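Local coordinates for protein aminoglycoside N(3)-acetyltransferase (Streptomyces griseus, PDB 7LAP) that probably transfers an acetyl group to the 3-amino position of aminoglycoside antibiotics, as an N-acetyltransferase of the Antibiotic_NAT resistance family, at residues P71-G80 with S140-L151; E194-V205 with R223-Y234. All coordinates share one frame; numbering follows the deposited sequence.

Interaction 1 (P71-G80 with S140-L151)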
loop_
_atom_site.group_PDB
_atom_site.type_symbol
_atom_site.label_atom_id
_atom_site.label_comp_id
_atom_site.label_asym_id
_atom_site.label_seq_id
_atom_site.Cartn_x
_atom_site.Cartn_y
_atom_site.Cartn_z
ATOM N N PRO B 71 15.191 -13.628 17.395
ATOM C CA PRO B 71 16.190 -13.234 16.381
ATOM C C PRO B 71 16.633 -14.363 15.458
ATOM O O PRO B 71 17.144 -14.076 14.373
ATOM C CB PRO B 71 17.386 -12.741 17.225
ATOM C CG PRO B 71 16.843 -12.544 18.613
ATOM C CD PRO B 71 15.746 -13.558 18.759
ATOM N N THR B 72 16.515 -15.627 15.864
ATOM C CA THR B 72 16.934 -16.730 15.002
ATOM C C THR B 72 15.820 -17.218 14.079
ATOM O O THR B 72 16.077 -18.070 13.222
ATOM C CB THR B 72 17.425 -17.915 15.847
ATOM O OG1 THR B 72 16.320 -18.432 16.590
ATOM C CG2 THR B 72 18.531 -17.499 16.818
ATOM N N GLY B 73 14.593 -16.713 14.230
ATOM C CA GLY B 73 13.497 -17.105 13.366
ATOM C C GLY B 73 13.350 -16.195 12.155
ATOM O O GLY B 73 14.066 -15.214 11.982
ATOM N N THR B 74 12.371 -16.527 11.315
ATOM C CA THR B 74 12.200 -15.840 10.047
ATOM C C THR B 74 10.716 -15.779 9.721
ATOM O O THR B 74 9.997 -16.747 9.961
ATOM C CB THR B 74 12.944 -16.563 8.917
ATOM O OG1 THR B 74 14.308 -16.764 9.299
ATOM C CG2 THR B 74 12.929 -15.731 7.610
ATOM N N LEU B 75 10.272 -14.652 9.156
ATOM C CA LEU B 75 8.908 -14.484 8.655
ATOM C C LEU B 75 8.939 -14.454 7.137
ATOM O O LEU B 75 9.860 -13.899 6.549
ATOM C CB LEU B 75 8.264 -13.173 9.149
ATOM C CG LEU B 75 8.411 -12.828 10.627
ATOM C CD1 LEU B 75 7.655 -11.523 10.929
ATOM C CD2 LEU B 75 7.898 -13.993 11.476
ATOM N N LEU B 76 7.930 -15.011 6.494
ATOM C CA LEU B 76 7.786 -15.040 5.054
ATOM C C LEU B 76 6.387 -14.676 4.588
ATOM O O LEU B 76 5.439 -15.031 5.227
ATOM C CB LEU B 76 7.990 -16.449 4.556
ATOM C CG LEU B 76 9.256 -16.949 3.927
ATOM C CD1 LEU B 76 10.085 -17.438 5.082
ATOM C CD2 LEU B 76 8.988 -18.090 2.987
ATOM N N VAL B 77 6.264 -14.009 3.455
ATOM C CA VAL B 77 4.953 -13.687 2.897
ATOM C C VAL B 77 4.999 -13.891 1.393
ATOM O O VAL B 77 6.067 -13.974 0.790
ATOM C CB VAL B 77 4.504 -12.235 3.177
ATOM C CG1 VAL B 77 4.309 -11.987 4.718
ATOM C CG2 VAL B 77 5.506 -11.283 2.592
ATOM N N THR B 78 3.826 -13.951 0.782
ATOM C CA THR B 78 3.753 -13.992 -0.665
ATOM C C THR B 78 3.411 -12.582 -1.128
ATOM O O THR B 78 2.504 -11.957 -0.572
ATOM C CB THR B 78 2.751 -15.044 -1.143
ATOM O OG1 THR B 78 2.623 -14.958 -2.558
ATOM C CG2 THR B 78 1.340 -14.827 -0.563
ATOM N N CYS B 79 4.207 -12.039 -2.062
ATOM C CA CYS B 79 4.030 -10.672 -2.590
ATOM C C CYS B 79 3.441 -10.629 -3.998
ATOM O O CYS B 79 2.389 -10.002 -4.241
ATOM C CB CYS B 79 5.393 -9.937 -2.612
ATOM S SG CYS B 79 5.995 -9.525 -1.006
ATOM N N GLY B 80 4.107 -11.242 -4.974
ATOM C CA GLY B 80 3.712 -11.011 -6.365
ATOM C C GLY B 80 3.952 -9.561 -6.766
ATOM O O GLY B 80 4.640 -8.810 -6.096
ATOM N N SER B 140 6.935 -13.468 -6.613
ATOM C CA SER B 140 7.951 -13.135 -5.627
ATOM C C SER B 140 7.415 -13.351 -4.216
ATOM O O SER B 140 6.225 -13.221 -3.949
ATOM C CB SER B 140 8.425 -11.690 -5.773
ATOM O OG SER B 140 7.343 -10.779 -5.596
ATOM N N LEU B 141 8.309 -13.712 -3.313
ATOM C CA LEU B 141 7.993 -13.723 -1.899
ATOM C C LEU B 141 8.815 -12.632 -1.244
ATOM O O LEU B 141 9.673 -12.018 -1.871
ATOM C CB LEU B 141 8.321 -15.081 -1.267
ATOM C CG LEU B 141 7.809 -16.353 -1.934
ATOM C CD1 LEU B 141 7.995 -17.508 -0.974
ATOM C CD2 LEU B 141 6.361 -16.152 -2.148
ATOM N N ALA B 142 8.588 -12.429 0.046
ATOM C CA ALA B 142 9.518 -11.621 0.805
ATOM C C ALA B 142 9.718 -12.272 2.158
ATOM O O ALA B 142 8.853 -13.008 2.632
ATOM C CB ALA B 142 9.015 -10.195 0.953
ATOM N N ALA B 143 10.853 -11.977 2.781
ATOM C CA ALA B 143 11.205 -12.591 4.052
ATOM C C ALA B 143 11.955 -11.596 4.929
ATOM O O ALA B 143 12.653 -10.701 4.440
ATOM C CB ALA B 143 12.066 -13.854 3.842
ATOM N N LEU B 144 11.871 -11.826 6.239
ATOM C CA LEU B 144 12.479 -10.959 7.241
ATOM C C LEU B 144 12.958 -11.851 8.373
ATOM O O LEU B 144 12.148 -12.575 8.967
ATOM C CB LEU B 144 11.467 -9.907 7.768
ATOM C CG LEU B 144 12.008 -8.931 8.815
ATOM C CD1 LEU B 144 13.105 -8.006 8.216
ATOM C CD2 LEU B 144 10.872 -8.089 9.441
ATOM N N GLY B 145 14.253 -11.784 8.694
ATOM C CA GLY B 145 14.753 -12.596 9.783
ATOM C C GLY B 145 15.992 -13.390 9.381
ATOM O O GLY B 145 16.581 -13.176 8.317
ATOM N N ALA B 146 16.359 -14.350 10.236
ATOM C CA ALA B 146 17.697 -14.937 10.188
ATOM C C ALA B 146 17.938 -15.711 8.897
ATOM O O ALA B 146 19.050 -15.720 8.377
ATOM C CB ALA B 146 17.886 -15.844 11.404
ATOM N N SER B 147 16.926 -16.394 8.367
ATOM C CA SER B 147 17.116 -17.232 7.186
ATOM C C SER B 147 16.655 -16.536 5.911
ATOM O O SER B 147 16.607 -17.166 4.846
ATOM C CB SER B 147 16.360 -18.540 7.358
ATOM O OG SER B 147 16.837 -19.223 8.495
ATOM N N ALA B 148 16.321 -15.253 5.999
ATOM C CA ALA B 148 15.678 -14.582 4.870
ATOM C C ALA B 148 16.528 -14.573 3.602
ATOM O O ALA B 148 15.960 -14.822 2.527
ATOM C CB ALA B 148 15.259 -13.168 5.282
ATOM N N PRO B 149 17.860 -14.340 3.633
ATOM C CA PRO B 149 18.612 -14.341 2.358
ATOM C C PRO B 149 18.635 -15.693 1.653
ATOM O O PRO B 149 18.406 -15.748 0.444
ATOM C CB PRO B 149 20.029 -13.885 2.774
ATOM C CG PRO B 149 19.811 -13.140 4.107
ATOM C CD PRO B 149 18.717 -13.950 4.770
ATOM N N ALA B 150 18.915 -16.789 2.356
ATOM C CA ALA B 150 18.930 -18.089 1.683
ATOM C C ALA B 150 17.530 -18.519 1.241
ATOM O O ALA B 150 17.379 -19.189 0.214
ATOM C CB ALA B 150 19.539 -19.152 2.601
ATOM N N LEU B 151 16.492 -18.157 1.994
ATOM C CA LEU B 151 15.141 -18.524 1.572
ATOM C C LEU B 151 14.759 -17.833 0.267
ATOM O O LEU B 151 14.127 -18.445 -0.603
ATOM C CB LEU B 151 14.119 -18.167 2.661
ATOM C CG LEU B 151 13.995 -19.138 3.842
ATOM C CD1 LEU B 151 13.160 -18.526 4.947
ATOM C CD2 LEU B 151 13.434 -20.478 3.390
HETATM O O HOH W 1 15.115 -18.932 10.716
#
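Thr-74 lays its side chain over the turn that leads from strand 141-145 into the following helix. Its OG1 accepts the backbone N-H of Ser-147 at 2.8 Å, while its methyl CG2 turns to the helix and meets Leu-151 CD1 at 3.9 Å. One torsion divides these roles: with chi1 at -53°, OG1 stands beside the backbone N and CG2 opposite it. A water joins Thr-74 OG1, Ser-147 OG and the carbonyl O of Thr-72, adding a water-mediated link where Ala-146 N also donates to Gly-73 O. Next along the same face, the Leu-76 and Leu-151 side chains cross at about a right angle, and Leu-76 CD2 reaches Leu-141 CD1 at 4.1 Å. On the other face, Ala-142 CB touches both Val-77 CG2 and Cys-79 SG, the latter 3.7 Å away. Paired amide bonds join Leu-75 to Leu-144 and Val-77 to Ala-142; the straightest runs from Leu-75 N to Leu-144 O (2.8 Å, 176° at the hydrogen). Where the strand ends, Ser-140 O is gripped by two donors, Cys-79 N and Gly-80 N, both from one face of its carbonyl plane. The result is an antiparallel pair within a mixed alpha/beta sheet: strand 74-78 lies between 141-145 and the parallel strand 41-46, with helices 58-69 and 120-126 against the face of Leu-75 and Leu-144.

Interaction 2 (E194-V205 with R223-Y234)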
loop_
_atom_site.group_PDB
_atom_site.type_symbol
_atom_site.label_atom_id
_atom_site.label_comp_id
_atom_site.label_asym_id
_atom_site.label_seq_id
_atom_site.Cartn_x
_atom_site.Cartn_y
_atom_site.Cartn_z
ATOM N N GLU B 194 1.142 -28.674 -5.951
ATOM C CA GLU B 194 0.763 -28.839 -7.356
ATOM C C GLU B 194 1.989 -29.044 -8.240
ATOM O O GLU B 194 1.975 -29.873 -9.159
ATOM C CB GLU B 194 -0.035 -27.628 -7.835
ATOM C CG GLU B 194 -1.441 -27.555 -7.276
ATOM C CD GLU B 194 -2.199 -26.318 -7.753
ATOM O OE1 GLU B 194 -1.633 -25.191 -7.718
ATOM O OE2 GLU B 194 -3.368 -26.480 -8.172
ATOM N N ALA B 195 3.069 -28.308 -7.966
ATOM C CA ALA B 195 4.266 -28.437 -8.794
ATOM C C ALA B 195 4.896 -29.822 -8.674
ATOM O O ALA B 195 5.434 -30.338 -9.659
ATOM C CB ALA B 195 5.275 -27.353 -8.429
ATOM N N LEU B 196 4.826 -30.446 -7.495
ATOM C CA LEU B 196 5.385 -31.782 -7.285
ATOM C C LEU B 196 4.444 -32.908 -7.703
ATOM O O LEU B 196 4.916 -34.018 -7.995
ATOM C CB LEU B 196 5.734 -31.999 -5.806
ATOM C CG LEU B 196 6.715 -31.051 -5.129
ATOM C CD1 LEU B 196 6.833 -31.385 -3.639
ATOM C CD2 LEU B 196 8.078 -31.109 -5.819
ATOM N N ALA B 197 3.135 -32.663 -7.716
ATOM C CA ALA B 197 2.177 -33.750 -7.863
ATOM C C ALA B 197 2.181 -34.299 -9.279
ATOM O O ALA B 197 2.240 -33.543 -10.257
ATOM C CB ALA B 197 0.770 -33.287 -7.489
ATOM N N GLN B 198 2.107 -35.628 -9.383
ATOM C CA GLN B 198 2.091 -36.321 -10.663
ATOM C C GLN B 198 0.711 -36.916 -10.899
ATOM O O GLN B 198 0.285 -37.819 -10.173
ATOM C CB GLN B 198 3.173 -37.404 -10.724
ATOM C CG GLN B 198 4.592 -36.846 -10.863
ATOM C CD GLN B 198 4.669 -35.674 -11.847
ATOM O OE1 GLN B 198 5.192 -34.598 -11.517
ATOM N NE2 GLN B 198 4.134 -35.874 -13.052
ATOM N N ALA B 199 0.025 -36.418 -11.923
ATOM C CA ALA B 199 -1.316 -36.869 -12.262
ATOM C C ALA B 199 -1.634 -36.356 -13.653
ATOM O O ALA B 199 -1.101 -35.316 -14.058
ATOM C CB ALA B 199 -2.348 -36.359 -11.243
ATOM N N PRO B 200 -2.485 -37.047 -14.406
ATOM C CA PRO B 200 -2.775 -36.605 -15.774
ATOM C C PRO B 200 -3.562 -35.303 -15.785
ATOM O O PRO B 200 -4.315 -34.993 -14.858
ATOM C CB PRO B 200 -3.606 -37.759 -16.347
ATOM C CG PRO B 200 -4.292 -38.337 -15.151
ATOM C CD PRO B 200 -3.292 -38.225 -14.026
ATOM N N GLY B 201 -3.372 -34.537 -16.855
ATOM C CA GLY B 201 -4.096 -33.297 -17.032
ATOM C C GLY B 201 -3.489 -32.087 -16.365
ATOM O O GLY B 201 -4.219 -31.141 -16.054
ATOM N N LYS B 202 -2.178 -32.075 -16.146
ATOM C CA LYS B 202 -1.543 -30.961 -15.455
ATOM C C LYS B 202 -1.509 -29.724 -16.351
ATOM O O LYS B 202 -1.152 -29.807 -17.529
ATOM C CB LYS B 202 -0.133 -31.347 -15.020
ATOM C CG LYS B 202 0.432 -30.475 -13.898
ATOM C CD LYS B 202 1.667 -31.129 -13.340
ATOM C CE LYS B 202 2.201 -30.371 -12.186
ATOM N NZ LYS B 202 3.145 -31.200 -11.403
ATOM N N ARG B 203 -1.884 -28.578 -15.786
ATOM C CA ARG B 203 -2.030 -27.336 -16.533
ATOM C C ARG B 203 -0.814 -26.450 -16.325
ATOM O O ARG B 203 -0.407 -26.192 -15.186
ATOM C CB ARG B 203 -3.292 -26.585 -16.109
ATOM C CG ARG B 203 -4.585 -27.275 -16.487
ATOM C CD ARG B 203 -5.679 -27.031 -15.465
ATOM N NE ARG B 203 -6.933 -27.610 -15.931
ATOM C CZ ARG B 203 -8.083 -26.945 -16.031
ATOM N NH1 ARG B 203 -8.146 -25.667 -15.671
ATOM N NH2 ARG B 203 -9.175 -27.560 -16.481
ATOM N N PHE B 204 -0.260 -25.956 -17.425
ATOM C CA PHE B 204 0.904 -25.094 -17.390
ATOM C C PHE B 204 0.590 -23.783 -18.096
ATOM O O PHE B 204 -0.322 -23.701 -18.922
ATOM C CB PHE B 204 2.112 -25.789 -18.022
ATOM C CG PHE B 204 2.624 -26.946 -17.211
ATOM C CD1 PHE B 204 3.505 -26.733 -16.158
ATOM C CD2 PHE B 204 2.228 -28.247 -17.498
ATOM C CE1 PHE B 204 3.989 -27.801 -15.406
ATOM C CE2 PHE B 204 2.704 -29.317 -16.753
ATOM C CZ PHE B 204 3.581 -29.091 -15.703
ATOM N N VAL B 205 1.345 -22.745 -17.739
ATOM C CA VAL B 205 1.185 -21.424 -18.329
ATOM C C VAL B 205 2.526 -20.965 -18.867
ATOM O O VAL B 205 3.590 -21.359 -18.373
ATOM C CB VAL B 205 0.622 -20.393 -17.319
ATOM C CG1 VAL B 205 -0.819 -20.714 -17.015
ATOM C CG2 VAL B 205 1.447 -20.375 -16.029
ATOM N N ARG B 223 7.708 -20.173 -17.614
ATOM C CA ARG B 223 6.825 -21.324 -17.551
ATOM C C ARG B 223 6.559 -21.651 -16.095
ATOM O O ARG B 223 7.480 -21.617 -15.277
ATOM C CB ARG B 223 7.437 -22.533 -18.259
ATOM C CG ARG B 223 6.545 -23.756 -18.213
ATOM C CD ARG B 223 7.198 -24.907 -18.911
ATOM N NE ARG B 223 6.709 -26.203 -18.445
ATOM C CZ ARG B 223 5.731 -26.891 -19.031
ATOM N NH1 ARG B 223 5.113 -26.408 -20.111
ATOM N NH2 ARG B 223 5.379 -28.074 -18.542
ATOM N N ASP B 224 5.307 -21.985 -15.781
ATOM C CA ASP B 224 4.868 -22.266 -14.419
ATOM C C ASP B 224 3.669 -23.203 -14.517
ATOM O O ASP B 224 3.103 -23.397 -15.593
ATOM C CB ASP B 224 4.517 -20.955 -13.675
ATOM C CG ASP B 224 4.257 -21.153 -12.159
ATOM O OD1 ASP B 224 4.673 -22.190 -11.589
ATOM O OD2 ASP B 224 3.666 -20.247 -11.528
ATOM N N ILE B 225 3.287 -23.810 -13.389
ATOM C CA ILE B 225 1.940 -24.385 -13.334
ATOM C C ILE B 225 0.912 -23.253 -13.329
ATOM O O ILE B 225 1.206 -22.098 -13.008
ATOM C CB ILE B 225 1.751 -25.301 -12.115
ATOM C CG1 ILE B 225 2.108 -24.536 -10.840
ATOM C CG2 ILE B 225 2.587 -26.555 -12.239
ATOM C CD1 ILE B 225 1.074 -24.675 -9.714
ATOM N N ASP B 226 -0.313 -23.593 -13.713
ATOM C CA ASP B 226 -1.391 -22.611 -13.779
ATOM C C ASP B 226 -1.837 -22.310 -12.352
ATOM O O ASP B 226 -2.756 -22.924 -11.809
ATOM C CB ASP B 226 -2.536 -23.140 -14.638
ATOM C CG ASP B 226 -3.645 -22.127 -14.825
ATOM O OD1 ASP B 226 -3.765 -21.184 -14.012
ATOM O OD2 ASP B 226 -4.405 -22.274 -15.798
ATOM N N SER B 227 -1.161 -21.350 -11.726
ATOM C CA SER B 227 -1.450 -21.041 -10.335
ATOM C C SER B 227 -2.623 -20.097 -10.187
ATOM O O SER B 227 -2.821 -19.539 -9.102
ATOM C CB SER B 227 -0.216 -20.447 -9.644
ATOM O OG SER B 227 0.011 -19.096 -10.036
ATOM N N GLU B 228 -3.391 -19.897 -11.253
ATOM C CA GLU B 228 -4.563 -19.039 -11.230
ATOM C C GLU B 228 -5.860 -19.829 -11.291
ATOM O O GLU B 228 -6.777 -19.566 -10.508
ATOM C CB GLU B 228 -4.501 -18.041 -12.390
ATOM C CG GLU B 228 -5.666 -17.074 -12.433
ATOM C CD GLU B 228 -5.401 -15.882 -13.339
ATOM O OE1 GLU B 228 -4.441 -15.129 -13.059
ATOM O OE2 GLU B 228 -6.146 -15.697 -14.331
ATOM N N HIS B 229 -5.946 -20.812 -12.192
ATOM C CA HIS B 229 -7.119 -21.663 -12.334
ATOM C C HIS B 229 -6.861 -23.092 -11.878
ATOM O O HIS B 229 -7.631 -23.995 -12.218
ATOM C CB HIS B 229 -7.596 -21.670 -13.786
ATOM C CG HIS B 229 -7.532 -20.331 -14.439
ATOM N ND1 HIS B 229 -6.949 -20.129 -15.670
ATOM C CD2 HIS B 229 -7.972 -19.119 -14.025
ATOM C CE1 HIS B 229 -7.038 -18.851 -15.992
ATOM N NE2 HIS B 229 -7.655 -18.215 -15.010
ATOM N N GLY B 230 -5.780 -23.326 -11.149
ATOM C CA GLY B 230 -5.505 -24.664 -10.673
ATOM C C GLY B 230 -4.640 -25.448 -11.630
ATOM O O GLY B 230 -4.829 -25.389 -12.851
ATOM N N ALA B 231 -3.677 -26.185 -11.085
ATOM C CA ALA B 231 -2.782 -26.963 -11.931
ATOM C C ALA B 231 -3.451 -28.205 -12.511
ATOM O O ALA B 231 -2.873 -28.864 -13.383
ATOM C CB ALA B 231 -1.538 -27.340 -11.128
ATOM N N PHE B 232 -4.652 -28.544 -12.061
ATOM C CA PHE B 232 -5.389 -29.666 -12.621
ATOM C C PHE B 232 -6.836 -29.252 -12.788
ATOM O O PHE B 232 -7.254 -28.179 -12.342
ATOM C CB PHE B 232 -5.302 -30.908 -11.730
ATOM C CG PHE B 232 -3.901 -31.348 -11.447
ATOM C CD1 PHE B 232 -3.184 -30.785 -10.406
ATOM C CD2 PHE B 232 -3.295 -32.314 -12.228
ATOM C CE1 PHE B 232 -1.881 -31.173 -10.154
ATOM C CE2 PHE B 232 -1.995 -32.707 -11.975
ATOM C CZ PHE B 232 -1.290 -32.137 -10.942
ATOM N N ASP B 233 -7.616 -30.106 -13.429
ATOM C CA ASP B 233 -9.057 -29.980 -13.314
ATOM C C ASP B 233 -9.462 -30.763 -12.076
ATOM O O ASP B 233 -9.367 -31.996 -12.049
ATOM C CB ASP B 233 -9.798 -30.472 -14.553
ATOM C CG ASP B 233 -11.275 -30.164 -14.475
ATOM O OD1 ASP B 233 -11.739 -29.763 -13.386
ATOM O OD2 ASP B 233 -11.974 -30.288 -15.499
ATOM N N TYR B 234 -9.889 -30.041 -11.054
ATOM C CA TYR B 234 -10.392 -30.628 -9.826
ATOM C C TYR B 234 -11.894 -30.898 -9.867
ATOM O O TYR B 234 -12.502 -31.083 -8.809
ATOM C CB TYR B 234 -10.064 -29.704 -8.669
ATOM C CG TYR B 234 -8.594 -29.436 -8.468
ATOM C CD1 TYR B 234 -7.789 -30.362 -7.824
ATOM C CD2 TYR B 234 -8.019 -28.244 -8.888
ATOM C CE1 TYR B 234 -6.454 -30.112 -7.609
ATOM C CE2 TYR B 234 -6.693 -27.978 -8.669
ATOM C CZ TYR B 234 -5.908 -28.917 -8.032
ATOM O OH TYR B 234 -4.570 -28.665 -7.811
#
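At the base of the beta hairpin formed by strands 204-213 and 216-225, the entering and leaving chains are clasped together. Val-205 and Asp-224 form a hydrogen-bonded antiparallel pair, and next to it the guanidinium of Arg-223 lies flat on Phe-204, a cation-pi stack with planes 21° apart and NH2 over the ring centre. Beyond the strands, Arg-203 N donates to Ala-231 O at 2.6 Å and Asp-226 N to Arg-203 O. Glu-194 anchors the returning loop: its OE2 accepts a hydrogen bond from the Tyr-234 hydroxyl on its anti lone pair (OH to OE2, 2.5 Å) and another from Ala-231 N, above the carboxylate plane, at 2.9 Å. Carboxylate and phenol ring are nearly coplanar, and two donors on one oxygen would be expected to stabilise its negative charge. Lys-202, fully extended, runs its CG past Phe-232 CZ (3.8 Å) to place NZ on the carbonyl oxygens of Glu-194 and Ala-197, near the end of helix 189-196. The Phe-232 ring meets the Ala-197, Ala-199 and Pro-200 carbonyl oxygens at its edge. Helix 273-289 packs against Phe-232 through Ile-284 and Leu-288, while helix 244-254 touches Glu-194 and Tyr-234 through Phe-245 and Pro-244.

How the interactions relate
The two contacts show how one fold combines a central sheet with a peripheral hairpin. Interaction 1 closes before interaction 2 opens along the chain; their centres lie about 26 Å apart and their nearest atoms about 9 Å, so they do not touch. Interaction 1 is buried within the seven-stranded mixed sheet, whereas interaction 2, farther from the chain centre and partly buried, lies at the base of the separate two-stranded hairpin 204-213/216-225. Helix 166-172 and strand 176-180 come between them in sequence, and helix 189-196 runs into interaction 2. Core sheet and hairpin are thus separate parts of one acetyltransferase unit, with no direct contact between these two sites.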